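Local coordinates for protein PA1221 (Pseudomonas aeruginosa, PDB 4DG9) that carries an AMP-binding domain of the ANL superfamily and a phosphopantetheine carrier domain on one chain, at residues D255-T260 with R279-G284; R484-V489 with G552-L557. All blocks are in the same frame, centred on the assembly; numbering follows the deposited sequence.

Contact 1 of 2, residues D255-T260 with R279-G284; sequences DSAWLT and RQLLTG. With DG9 (5'-({[(2R,3R)-3-amino-2-{[2-({N-[(2R)-2-hydroxy-3,3-dimethyl-4-{[oxido(oxo)phosphonio]oxy}butanoyl]-beta-alanyl}amino)ethyl]sulfanyl}-4-methylpentyl]sulfonyl}amino)-5'-deoxyadenosine), chain B.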
ATOM      1  N   ASP A 255     -16.724 -10.007   2.450  1.00 25.33           N
ATOM      2  CA  ASP A 255     -16.701 -10.176   3.913  1.00 27.88           C
ATOM      3  C   ASP A 255     -15.342  -9.948   4.602  1.00 23.21           C
ATOM      4  O   ASP A 255     -15.232 -10.011   5.833  1.00 23.02           O
ATOM      5  CB  ASP A 255     -17.275 -11.538   4.299  1.00 22.19           C
ATOM      6  CG  ASP A 255     -16.415 -12.681   3.824  1.00 33.84           C
ATOM      7  OD1 ASP A 255     -15.205 -12.466   3.583  1.00 30.53           O
ATOM      8  OD2 ASP A 255     -16.953 -13.801   3.708  1.00 42.75           O
ATOM      9  N   SER A 256     -14.308  -9.716   3.805  1.00 13.45           N
ATOM     10  CA  SER A 256     -12.947  -9.714   4.305  1.00 15.41           C
ATOM     11  C   SER A 256     -12.188  -8.618   3.592  1.00 20.40           C
ATOM     12  O   SER A 256     -12.309  -8.470   2.375  1.00 17.26           O
ATOM     13  CB  SER A 256     -12.276 -11.067   4.028  1.00 22.52           C
ATOM     14  OG  SER A 256     -12.948 -12.128   4.689  1.00 32.16           O
ATOM     15  N   ALA A 257     -11.394  -7.855   4.331  1.00 17.74           N
ATOM     16  CA  ALA A 257     -10.720  -6.723   3.709  1.00 20.33           C
ATOM     17  C   ALA A 257      -9.439  -6.306   4.423  1.00 26.90           C
ATOM     18  O   ALA A 257      -9.266  -6.574   5.610  1.00 34.10           O
ATOM     19  CB  ALA A 257     -11.681  -5.542   3.621  1.00  7.64           C
ATOM     20  N   TRP A 258      -8.547  -5.654   3.682  1.00 16.13           N
ATOM     21  CA  TRP A 258      -7.392  -4.964   4.251  1.00 10.87           C
ATOM     22  C   TRP A 258      -7.571  -3.471   4.010  1.00 18.80           C
ATOM     23  O   TRP A 258      -8.042  -3.070   2.962  1.00 24.20           O
ATOM     24  CB  TRP A 258      -6.088  -5.431   3.602  1.00  9.12           C
ATOM     25  CG  TRP A 258      -4.977  -4.461   3.822  1.00 20.58           C
ATOM     26  CD1 TRP A 258      -4.636  -3.402   3.017  1.00 22.86           C
ATOM     27  CD2 TRP A 258      -4.073  -4.427   4.934  1.00 12.90           C
ATOM     28  NE1 TRP A 258      -3.578  -2.724   3.562  1.00 20.21           N
ATOM     29  CE2 TRP A 258      -3.219  -3.325   4.742  1.00 13.85           C
ATOM     30  CE3 TRP A 258      -3.911  -5.212   6.077  1.00 22.30           C
ATOM     31  CZ2 TRP A 258      -2.206  -2.993   5.653  1.00 11.46           C
ATOM     32  CZ3 TRP A 258      -2.907  -4.882   6.979  1.00 17.14           C
ATOM     33  CH2 TRP A 258      -2.066  -3.780   6.757  1.00 12.73           C
ATOM     34  N   LEU A 259      -7.224  -2.648   4.988  1.00 22.71           N
ATOM     35  CA  LEU A 259      -7.262  -1.205   4.807  1.00 14.63           C
ATOM     36  C   LEU A 259      -6.057  -0.627   5.494  1.00 13.17           C
ATOM     37  O   LEU A 259      -5.861  -0.881   6.673  1.00 24.43           O
ATOM     38  CB  LEU A 259      -8.502  -0.622   5.470  1.00 18.02           C
ATOM     39  CG  LEU A 259      -9.856  -1.083   4.960  1.00 17.78           C
ATOM     40  CD1 LEU A 259     -10.934  -0.516   5.871  1.00 11.81           C
ATOM     41  CD2 LEU A 259     -10.035  -0.591   3.535  1.00 18.67           C
ATOM     42  N   THR A 260      -5.254   0.161   4.788  1.00 20.75           N
ATOM     43  CA  THR A 260      -4.087   0.767   5.420  1.00 20.30           C
ATOM     44  C   THR A 260      -4.591   1.586   6.592  1.00 15.86           C
ATOM     45  O   THR A 260      -5.697   2.138   6.535  1.00 22.68           O
ATOM     46  CB  THR A 260      -3.275   1.657   4.452  1.00 20.03           C
ATOM     47  OG1 THR A 260      -2.054   2.060   5.089  1.00 18.86           O
ATOM     48  CG2 THR A 260      -4.079   2.905   4.043  1.00  9.54           C
ATOM     49  N   ARG A 279     -16.853  -9.681   8.071  1.00 22.91           N
ATOM     50  CA  ARG A 279     -16.484 -10.605   9.144  1.00 20.40           C
ATOM     51  C   ARG A 279     -15.042 -10.368   9.583  1.00 23.43           C
ATOM     52  O   ARG A 279     -14.710 -10.451  10.768  1.00 19.03           O
ATOM     53  CB  ARG A 279     -16.665 -12.074   8.733  1.00 20.16           C
ATOM     54  CG  ARG A 279     -18.047 -12.433   8.213  1.00 26.20           C
ATOM     55  CD  ARG A 279     -18.200 -13.944   7.998  1.00 42.26           C
ATOM     56  NE  ARG A 279     -17.303 -14.483   6.969  1.00 61.43           N
ATOM     57  CZ  ARG A 279     -16.211 -15.211   7.209  1.00 57.09           C
ATOM     58  NH1 ARG A 279     -15.862 -15.491   8.460  1.00 63.46           N
ATOM     59  NH2 ARG A 279     -15.465 -15.657   6.199  1.00 36.85           N
ATOM     60  N   GLN A 280     -14.182 -10.093   8.615  1.00 19.13           N
ATOM     61  CA  GLN A 280     -12.759  -9.990   8.892  1.00 19.43           C
ATOM     62  C   GLN A 280     -12.147  -8.730   8.299  1.00 25.61           C
ATOM     63  O   GLN A 280     -12.282  -8.437   7.099  1.00 30.71           O
ATOM     64  CB  GLN A 280     -12.022 -11.205   8.338  1.00 24.43           C
ATOM     65  CG  GLN A 280     -12.526 -12.519   8.852  1.00 29.28           C
ATOM     66  CD  GLN A 280     -11.693 -13.681   8.371  1.00 31.55           C
ATOM     67  OE1 GLN A 280     -11.132 -14.423   9.173  1.00 38.10           O
ATOM     68  NE2 GLN A 280     -11.611 -13.853   7.057  1.00 22.39           N
ATOM     69  N   LEU A 281     -11.433  -8.005   9.145  1.00 18.63           N
ATOM     70  CA  LEU A 281     -10.793  -6.783   8.712  1.00 21.38           C
ATOM     71  C   LEU A 281      -9.368  -6.742   9.242  1.00 29.77           C
ATOM     72  O   LEU A 281      -9.126  -6.975  10.429  1.00 27.94           O
ATOM     73  CB  LEU A 281     -11.594  -5.568   9.179  1.00 14.36           C
ATOM     74  CG  LEU A 281     -10.931  -4.198   9.076  1.00 18.55           C
ATOM     75  CD1 LEU A 281     -10.548  -3.935   7.644  1.00 21.50           C
ATOM     76  CD2 LEU A 281     -11.869  -3.123   9.575  1.00 18.75           C
ATOM     77  N   LEU A 282      -8.422  -6.477   8.347  1.00 24.71           N
ATOM     78  CA  LEU A 282      -7.039  -6.270   8.741  1.00 16.61           C
ATOM     79  C   LEU A 282      -6.663  -4.840   8.423  1.00 24.57           C
ATOM     80  O   LEU A 282      -7.113  -4.251   7.418  1.00 24.22           O
ATOM     81  CB  LEU A 282      -6.087  -7.226   8.018  1.00  8.31           C
ATOM     82  CG  LEU A 282      -6.391  -8.725   8.080  1.00 18.33           C
ATOM     83  CD1 LEU A 282      -7.339  -9.100   6.952  1.00 17.00           C
ATOM     84  CD2 LEU A 282      -5.133  -9.553   7.991  1.00 14.06           C
ATOM     85  N   THR A 283      -5.853  -4.277   9.301  1.00 12.80           N
ATOM     86  CA  THR A 283      -5.278  -2.972   9.053  1.00 17.62           C
ATOM     87  C   THR A 283      -3.870  -2.931   9.665  1.00 23.15           C
ATOM     88  O   THR A 283      -3.443  -3.865  10.350  1.00 28.65           O
ATOM     89  CB  THR A 283      -6.187  -1.838   9.590  1.00 13.38           C
ATOM     90  OG1 THR A 283      -5.577  -0.569   9.330  1.00 27.41           O
ATOM     91  CG2 THR A 283      -6.417  -1.991  11.092  1.00 18.95           C
ATOM     92  N   GLY A 284      -3.145  -1.857   9.416  1.00 13.81           N
ATOM     93  CA  GLY A 284      -1.723  -1.893   9.665  1.00 14.31           C
ATOM     94  C   GLY A 284      -1.044  -1.067   8.601  1.00 25.85           C
ATOM     95  O   GLY A 284      -1.687  -0.248   7.930  1.00 14.01           O
TER
HETATM   96  C   DG9 B 701       3.664  -2.877   3.577  1.00 28.22           C
HETATM   97  N   DG9 B 701       6.017  -0.885   5.253  1.00 30.80           N
HETATM   98  S   DG9 B 701       6.084  -1.445   3.762  1.00 23.44           S
HETATM   99  C1  DG9 B 701       5.198  -2.847   3.670  1.00 17.89           C
HETATM  100  N1  DG9 B 701       2.280  -1.030  13.042  1.00 14.69           N
HETATM  101  O1  DG9 B 701       8.805  -1.951   8.654  1.00 17.97           O
HETATM  102  C2  DG9 B 701       3.291  -0.144  13.035  1.00 25.87           C
HETATM  103  N2  DG9 B 701       3.507  -5.291   4.018  1.00 19.90           N
HETATM  104  O2  DG9 B 701       8.067   0.386   9.876  1.00 23.65           O
HETATM  105  C3  DG9 B 701       6.596  -1.717   6.289  1.00 30.81           C
HETATM  106  N3  DG9 B 701       4.115  -0.001  11.988  1.00 20.79           N
HETATM  107  O3  DG9 B 701      -2.813   9.023  -0.499  1.00 37.76           O
HETATM  108  C4  DG9 B 701       3.939  -0.757  10.874  1.00 30.29           C
HETATM  109  C5  DG9 B 701       2.907  -1.679  10.846  1.00 28.23           C
HETATM  110  C6  DG9 B 701       2.067  -1.806  11.959  1.00 27.44           C
HETATM  111  N6  DG9 B 701       1.043  -2.694  11.980  1.00 20.82           N
HETATM  112  N7  DG9 B 701       2.973  -2.290   9.643  1.00 29.24           N
HETATM  113  C8  DG9 B 701       4.009  -1.767   8.945  1.00 19.54           C
HETATM  114  N9  DG9 B 701       4.590  -0.828   9.697  1.00 29.11           N
HETATM  115  CA  DG9 B 701       3.224  -3.941   4.598  1.00 26.74           C
HETATM  116  CB  DG9 B 701       1.787  -3.904   5.122  1.00 28.07           C
HETATM  117  C1' DG9 B 701       5.768  -0.016   9.299  1.00 33.19           C
HETATM  118  S1P DG9 B 701       2.826  -1.320   3.720  1.00 26.41           S
HETATM  119  C2' DG9 B 701       7.062  -0.645   9.803  1.00 31.75           C
HETATM  120  P2A DG9 B 701      -3.954   9.080  -1.512  1.00 34.69           P
HETATM  121  C2P DG9 B 701       1.379  -1.533   2.722  1.00 56.26           C
HETATM  122  O2P DG9 B 701       5.723  -0.437   2.814  1.00 11.10           O
HETATM  123  C3' DG9 B 701       7.404  -1.639   8.711  1.00 24.00           C
HETATM  124  C3P DG9 B 701       1.523  -1.027   1.288  1.00 34.53           C
HETATM  125  O3P DG9 B 701       7.439  -1.855   3.546  1.00 31.39           O
HETATM  126  C4' DG9 B 701       6.964  -0.858   7.482  1.00 25.72           C
HETATM  127  O4' DG9 B 701       5.853  -0.037   7.877  1.00 33.97           O
HETATM  128  O4A DG9 B 701      -3.622   9.372  -2.961  1.00 45.02           O
HETATM  129  N4P DG9 B 701       1.035   0.331   1.166  1.00 31.97           N
HETATM  130  C5P DG9 B 701      -0.021   0.674   0.435  1.00 25.39           C
HETATM  131  O5P DG9 B 701      -0.728  -0.121  -0.162  1.00 22.51           O
HETATM  132  O6A DG9 B 701      -4.776   7.690  -1.478  1.00 32.97           O
HETATM  133  C6P DG9 B 701      -0.324   2.150   0.374  1.00 30.59           C
HETATM  134  C7P DG9 B 701      -1.669   2.402   1.040  1.00 31.78           C
HETATM  135  N8P DG9 B 701      -2.173   3.735   0.782  1.00 27.93           N
HETATM  136  C9P DG9 B 701      -2.887   4.009  -0.308  1.00 24.25           C
HETATM  137  O9P DG9 B 701      -3.171   3.164  -1.137  1.00 18.92           O
HETATM  138  CAP DG9 B 701      -3.344   5.431  -0.489  1.00 30.45           C
HETATM  139  OAP DG9 B 701      -2.735   6.271   0.489  1.00 35.59           O
HETATM  140  CBP DG9 B 701      -4.864   5.575  -0.396  1.00 30.16           C
HETATM  141  CCP DG9 B 701      -5.221   7.056  -0.286  1.00 28.25           C
HETATM  142  CDP DG9 B 701      -5.425   5.009  -1.689  1.00 19.48           C
HETATM  143  CEP DG9 B 701      -5.437   4.800   0.783  1.00 30.13           C
HETATM  144  CG1 DG9 B 701       0.793  -4.640   4.231  1.00 18.06           C
HETATM  145  CG2 DG9 B 701       1.757  -4.511   6.521  1.00 24.95           C
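W258 turns its indole away from its own backbone N (chi1 161°), and this brings the six-membered ring across to T283, with CH2 near G284 C. The CA of T283 then lies over one face of that ring, 4.0 Å from its centroid, as a CH-pi contact. L282 meets the same ring at its edge, with CB 3.5 Å from W258 CE3. T283 OG1 stands anti to N (chi1 180°) and donates to L259 O at 2.7 Å, nearly in line with the carbonyl. On the face that also holds A257 and T283, the CD1 methyls of L259 and L281 touch at 3.9 Å.

Just before the strands, D255 O accepts from both R279 N and Q280 N. D255 OD2 sits in the guanidinium plane of R279, at its edge, in a loose salt bridge to NE of 3.3 Å. Q280 NE2 gives a straight bond to S256 OG of 3.2 Å, while Q280 OE1 is held by A200 N.

Parallel-sheet backbone bonds, such as L282 N to A257 O at 2.9 Å, join the two strands. With helix 261-270 between them they form a beta-alpha-beta crossover of the AMP-binding domain, its C-terminal strand ends facing DG9.

Contact 2 of 2, residues R484-V489 with G552-L557; sequences RPHACV and GGNSLL. With DG9 (5'-({[(2R,3R)-3-amino-2-{[2-({N-[(2R)-2-hydroxy-3,3-dimethyl-4-{[oxido(oxo)phosphonio]oxy}butanoyl]-beta-alanyl}amino)ethyl]sulfanyl}-4-methylpentyl]sulfonyl}amino)-5'-deoxyadenosine), chain B.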
ATOM      1  N   ARG A 484       5.271  13.134  -3.625  1.00 25.33           N
ATOM      2  CA  ARG A 484       5.188  14.588  -3.758  1.00 28.65           C
ATOM      3  C   ARG A 484       4.575  15.215  -2.524  1.00 35.63           C
ATOM      4  O   ARG A 484       3.518  14.787  -2.069  1.00 43.43           O
ATOM      5  CB  ARG A 484       4.339  14.981  -4.959  1.00 27.86           C
ATOM      6  CG  ARG A 484       4.654  14.190  -6.203  1.00 34.28           C
ATOM      7  CD  ARG A 484       3.980  14.766  -7.422  1.00 25.88           C
ATOM      8  NE  ARG A 484       4.405  14.036  -8.603  1.00 34.92           N
ATOM      9  CZ  ARG A 484       3.608  13.748  -9.622  1.00 39.09           C
ATOM     10  NH1 ARG A 484       2.345  14.146  -9.599  1.00 38.10           N
ATOM     11  NH2 ARG A 484       4.073  13.064 -10.659  1.00 36.90           N
ATOM     12  N   PRO A 485       5.239  16.235  -1.977  1.00 35.48           N
ATOM     13  CA  PRO A 485       4.683  16.931  -0.816  1.00 34.66           C
ATOM     14  C   PRO A 485       3.300  17.536  -1.113  1.00 39.41           C
ATOM     15  O   PRO A 485       3.004  17.997  -2.224  1.00 36.03           O
ATOM     16  CB  PRO A 485       5.708  18.028  -0.549  1.00 32.02           C
ATOM     17  CG  PRO A 485       6.992  17.486  -1.119  1.00 36.35           C
ATOM     18  CD  PRO A 485       6.583  16.725  -2.336  1.00 32.70           C
ATOM     19  N   HIS A 486       2.450  17.518  -0.096  1.00 32.73           N
ATOM     20  CA  HIS A 486       1.111  18.061  -0.192  1.00 29.59           C
ATOM     21  C   HIS A 486       1.139  19.584  -0.080  1.00 42.33           C
ATOM     22  O   HIS A 486       0.227  20.271  -0.534  1.00 42.71           O
ATOM     23  CB  HIS A 486       0.258  17.438   0.902  1.00 28.18           C
ATOM     24  CG  HIS A 486       0.273  15.943   0.878  1.00 32.68           C
ATOM     25  ND1 HIS A 486       0.381  15.179   2.020  1.00 47.32           N
ATOM     26  CD2 HIS A 486       0.206  15.069  -0.154  1.00 31.00           C
ATOM     27  CE1 HIS A 486       0.376  13.897   1.691  1.00 42.64           C
ATOM     28  NE2 HIS A 486       0.271  13.805   0.378  1.00 31.88           N
ATOM     29  N   ALA A 487       2.197  20.103   0.530  1.00 47.66           N
ATOM     30  CA  ALA A 487       2.447  21.536   0.551  1.00 46.74           C
ATOM     31  C   ALA A 487       3.931  21.818   0.317  1.00 48.77           C
ATOM     32  O   ALA A 487       4.798  21.161   0.892  1.00 48.72           O
ATOM     33  CB  ALA A 487       1.976  22.151   1.874  1.00 33.99           C
ATOM     34  N   CYS A 488       4.211  22.772  -0.563  1.00 51.86           N
ATOM     35  CA  CYS A 488       5.553  23.308  -0.723  1.00 53.18           C
ATOM     36  C   CYS A 488       5.535  24.797  -0.435  1.00 56.88           C
ATOM     37  O   CYS A 488       5.040  25.574  -1.249  1.00 61.82           O
ATOM     38  CB  CYS A 488       6.024  23.120  -2.157  1.00 45.04           C
ATOM     39  SG  CYS A 488       7.083  21.733  -2.395  1.00 63.48           S
ATOM     40  N   VAL A 489       6.106  25.206   0.693  1.00 50.50           N
ATOM     41  CA  VAL A 489       6.187  26.626   1.001  1.00 49.94           C
ATOM     42  C   VAL A 489       7.629  27.112   0.947  1.00 53.30           C
ATOM     43  O   VAL A 489       8.551  26.408   1.366  1.00 54.49           O
ATOM     44  CB  VAL A 489       5.601  26.938   2.390  1.00 20.00           C
ATOM     45  N   GLY A 552      -1.702  21.547   0.994  1.00 50.76           N
ATOM     46  CA  GLY A 552      -1.601  20.555   2.052  1.00 49.94           C
ATOM     47  C   GLY A 552      -2.698  19.503   2.045  1.00 51.20           C
ATOM     48  O   GLY A 552      -2.749  18.624   2.913  1.00 45.35           O
ATOM     49  N   GLY A 553      -3.587  19.592   1.065  1.00 52.01           N
ATOM     50  CA  GLY A 553      -4.583  18.560   0.872  1.00 48.33           C
ATOM     51  C   GLY A 553      -3.937  17.312   0.312  1.00 51.57           C
ATOM     52  O   GLY A 553      -2.862  17.369  -0.287  1.00 56.72           O
ATOM     53  N   ASN A 554      -4.640  16.186   0.516  1.00 47.43           N
ATOM     54  CA  ASN A 554      -4.261  14.927  -0.124  1.00 38.77           C
ATOM     55  C   ASN A 554      -5.529  14.109  -0.423  1.00 40.94           C
ATOM     56  O   ASN A 554      -6.628  14.631  -0.283  1.00 42.67           O
ATOM     57  CB  ASN A 554      -3.243  14.155   0.726  1.00 31.11           C
ATOM     58  CG  ASN A 554      -3.779  13.781   2.096  1.00 36.39           C
ATOM     59  OD1 ASN A 554      -4.993  13.656   2.295  1.00 45.28           O
ATOM     60  ND2 ASN A 554      -2.873  13.595   3.054  1.00 28.02           N
ATOM     61  N   SER A 555      -5.393  12.853  -0.846  1.00 41.72           N
ATOM     62  CA  SER A 555      -6.557  12.039  -1.249  1.00 38.99           C
ATOM     63  C   SER A 555      -7.525  11.700  -0.088  1.00 33.12           C
ATOM     64  O   SER A 555      -8.744  11.786  -0.241  1.00 35.89           O
ATOM     65  CB  SER A 555      -6.072  10.775  -1.956  1.00 27.26           C
ATOM     66  OG  SER A 555      -5.103  10.147  -1.104  1.00 43.84           O
ATOM     67  N   LEU A 556      -7.018  11.382   1.066  1.00 24.71           N
ATOM     68  CA  LEU A 556      -7.778  11.109   2.280  1.00 27.59           C
ATOM     69  C   LEU A 556      -8.534  12.353   2.777  1.00 30.06           C
ATOM     70  O   LEU A 556      -9.754  12.309   3.033  1.00 37.13           O
ATOM     71  CB  LEU A 556      -6.864  10.532   3.370  1.00 26.67           C
ATOM     72  CG  LEU A 556      -6.373   9.116   3.031  1.00 36.65           C
ATOM     73  CD1 LEU A 556      -5.461   8.502   4.107  1.00 30.78           C
ATOM     74  CD2 LEU A 556      -7.565   8.203   2.712  1.00 17.63           C
ATOM     75  N   LEU A 557      -7.821  13.468   2.895  1.00 26.20           N
ATOM     76  CA  LEU A 557      -8.461  14.719   3.304  1.00 34.15           C
ATOM     77  C   LEU A 557      -9.483  15.184   2.268  1.00 37.93           C
ATOM     78  O   LEU A 557     -10.517  15.750   2.617  1.00 37.07           O
ATOM     79  CB  LEU A 557      -7.419  15.811   3.590  1.00 28.95           C
ATOM     80  CG  LEU A 557      -6.425  15.439   4.706  1.00 29.42           C
ATOM     81  CD1 LEU A 557      -5.257  16.396   4.773  1.00 22.42           C
ATOM     82  CD2 LEU A 557      -7.123  15.346   6.065  1.00 32.08           C
TER
HETATM   83  C   DG9 B 701       3.664  -2.877   3.577  1.00 28.22           C
HETATM   84  N   DG9 B 701       6.017  -0.885   5.253  1.00 30.80           N
HETATM   85  S   DG9 B 701       6.084  -1.445   3.762  1.00 23.44           S
HETATM   86  C1  DG9 B 701       5.198  -2.847   3.670  1.00 17.89           C
HETATM   87  N1  DG9 B 701       2.280  -1.030  13.042  1.00 14.69           N
HETATM   88  O1  DG9 B 701       8.805  -1.951   8.654  1.00 17.97           O
HETATM   89  C2  DG9 B 701       3.291  -0.144  13.035  1.00 25.87           C
HETATM   90  N2  DG9 B 701       3.507  -5.291   4.018  1.00 19.90           N
HETATM   91  O2  DG9 B 701       8.067   0.386   9.876  1.00 23.65           O
HETATM   92  C3  DG9 B 701       6.596  -1.717   6.289  1.00 30.81           C
HETATM   93  N3  DG9 B 701       4.115  -0.001  11.988  1.00 20.79           N
HETATM   94  O3  DG9 B 701      -2.813   9.023  -0.499  1.00 37.76           O
HETATM   95  C4  DG9 B 701       3.939  -0.757  10.874  1.00 30.29           C
HETATM   96  C5  DG9 B 701       2.907  -1.679  10.846  1.00 28.23           C
HETATM   97  C6  DG9 B 701       2.067  -1.806  11.959  1.00 27.44           C
HETATM   98  N6  DG9 B 701       1.043  -2.694  11.980  1.00 20.82           N
HETATM   99  N7  DG9 B 701       2.973  -2.290   9.643  1.00 29.24           N
HETATM  100  C8  DG9 B 701       4.009  -1.767   8.945  1.00 19.54           C
HETATM  101  N9  DG9 B 701       4.590  -0.828   9.697  1.00 29.11           N
HETATM  102  CA  DG9 B 701       3.224  -3.941   4.598  1.00 26.74           C
HETATM  103  CB  DG9 B 701       1.787  -3.904   5.122  1.00 28.07           C
HETATM  104  C1' DG9 B 701       5.768  -0.016   9.299  1.00 33.19           C
HETATM  105  S1P DG9 B 701       2.826  -1.320   3.720  1.00 26.41           S
HETATM  106  C2' DG9 B 701       7.062  -0.645   9.803  1.00 31.75           C
HETATM  107  P2A DG9 B 701      -3.954   9.080  -1.512  1.00 34.69           P
HETATM  108  C2P DG9 B 701       1.379  -1.533   2.722  1.00 56.26           C
HETATM  109  O2P DG9 B 701       5.723  -0.437   2.814  1.00 11.10           O
HETATM  110  C3' DG9 B 701       7.404  -1.639   8.711  1.00 24.00           C
HETATM  111  C3P DG9 B 701       1.523  -1.027   1.288  1.00 34.53           C
HETATM  112  O3P DG9 B 701       7.439  -1.855   3.546  1.00 31.39           O
HETATM  113  C4' DG9 B 701       6.964  -0.858   7.482  1.00 25.72           C
HETATM  114  O4' DG9 B 701       5.853  -0.037   7.877  1.00 33.97           O
HETATM  115  O4A DG9 B 701      -3.622   9.372  -2.961  1.00 45.02           O
HETATM  116  N4P DG9 B 701       1.035   0.331   1.166  1.00 31.97           N
HETATM  117  C5P DG9 B 701      -0.021   0.674   0.435  1.00 25.39           C
HETATM  118  O5P DG9 B 701      -0.728  -0.121  -0.162  1.00 22.51           O
HETATM  119  O6A DG9 B 701      -4.776   7.690  -1.478  1.00 32.97           O
HETATM  120  C6P DG9 B 701      -0.324   2.150   0.374  1.00 30.59           C
HETATM  121  C7P DG9 B 701      -1.669   2.402   1.040  1.00 31.78           C
HETATM  122  N8P DG9 B 701      -2.173   3.735   0.782  1.00 27.93           N
HETATM  123  C9P DG9 B 701      -2.887   4.009  -0.308  1.00 24.25           C
HETATM  124  O9P DG9 B 701      -3.171   3.164  -1.137  1.00 18.92           O
HETATM  125  CAP DG9 B 701      -3.344   5.431  -0.489  1.00 30.45           C
HETATM  126  OAP DG9 B 701      -2.735   6.271   0.489  1.00 35.59           O
HETATM  127  CBP DG9 B 701      -4.864   5.575  -0.396  1.00 30.16           C
HETATM  128  CCP DG9 B 701      -5.221   7.056  -0.286  1.00 28.25           C
HETATM  129  CDP DG9 B 701      -5.425   5.009  -1.689  1.00 19.48           C
HETATM  130  CEP DG9 B 701      -5.437   4.800   0.783  1.00 30.13           C
HETATM  131  CG1 DG9 B 701       0.793  -4.640   4.231  1.00 18.06           C
HETATM  132  CG2 DG9 B 701       1.757  -4.511   6.521  1.00 24.95           C
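H486 meets G552, G553 and N554 of the GGNS sequence that carries the phosphopantetheine attachment serine, S555. Strand 487-490 lies in a three-stranded sheet that probably belongs to the small C-terminal subdomain of the ANL fold. The contact would thus join that subdomain to the carrier domain, where the loop 552-554 leads into helix 555-567.

The imidazole of H486 does most of the touching. N554 CB sits over the middle of one ring face, 3.6 Å from the centroid and 12° off the ring normal, as a CH-pi contact. The amide of N554 stands nearly upright on the ring, with the two planes 86° apart. Its ND2 approaches H486 CE1 at 3.5 Å. G553 O lies 3.3 Å from H486 CB. The backbone adds a weak, bent bond from G552 N to H486 O of 2.8 Å. A487 CB rests near the same G552 N.

N554 is also the N-cap of the helix. Its CG lies between its own N and carbonyl carbon (chi1 61°), and OD1 accepts from L557 N at 2.9 Å in an almost straight bond. This cap helps fix the amide, and with it the CB pressed on the imidazole. One residue on, S555 OG is bonded covalently to DG9 P2A at 1.6 Å. The phosphorus group therefore sits by the helix N-terminus, whose dipole may help stabilise its negative charge.

Between these two segments there is one weak hydrogen bond, one ring-face contact and a few van der Waals approaches, and no salt bridge. This patch is held mainly by shape and a ring face, which is compatible with the mobile carrier domains of such proteins.

In the fold
Both contacts touch DG9, which runs between them. Their centres are about 26 Å apart, and their nearest atoms come within about 6 Å without touching. Contact 2 holds the phosphate end of the ligand at S555. The C-terminal ends of the strands in contact 1 line part of its path: T260 CB lies 3.8 Å from DG9 C7P, W258 CZ2 3.7 Å from DG9 CG1, and G284 CA 3.7 Å from DG9 N6, on the adenine. Helix 261-270, which follows T260, also receives L556 of contact 2 at S262 and T266. N425 is a second link: N554 and L556 touch it, and its carbonyl O is hydrogen-bonded to DG9.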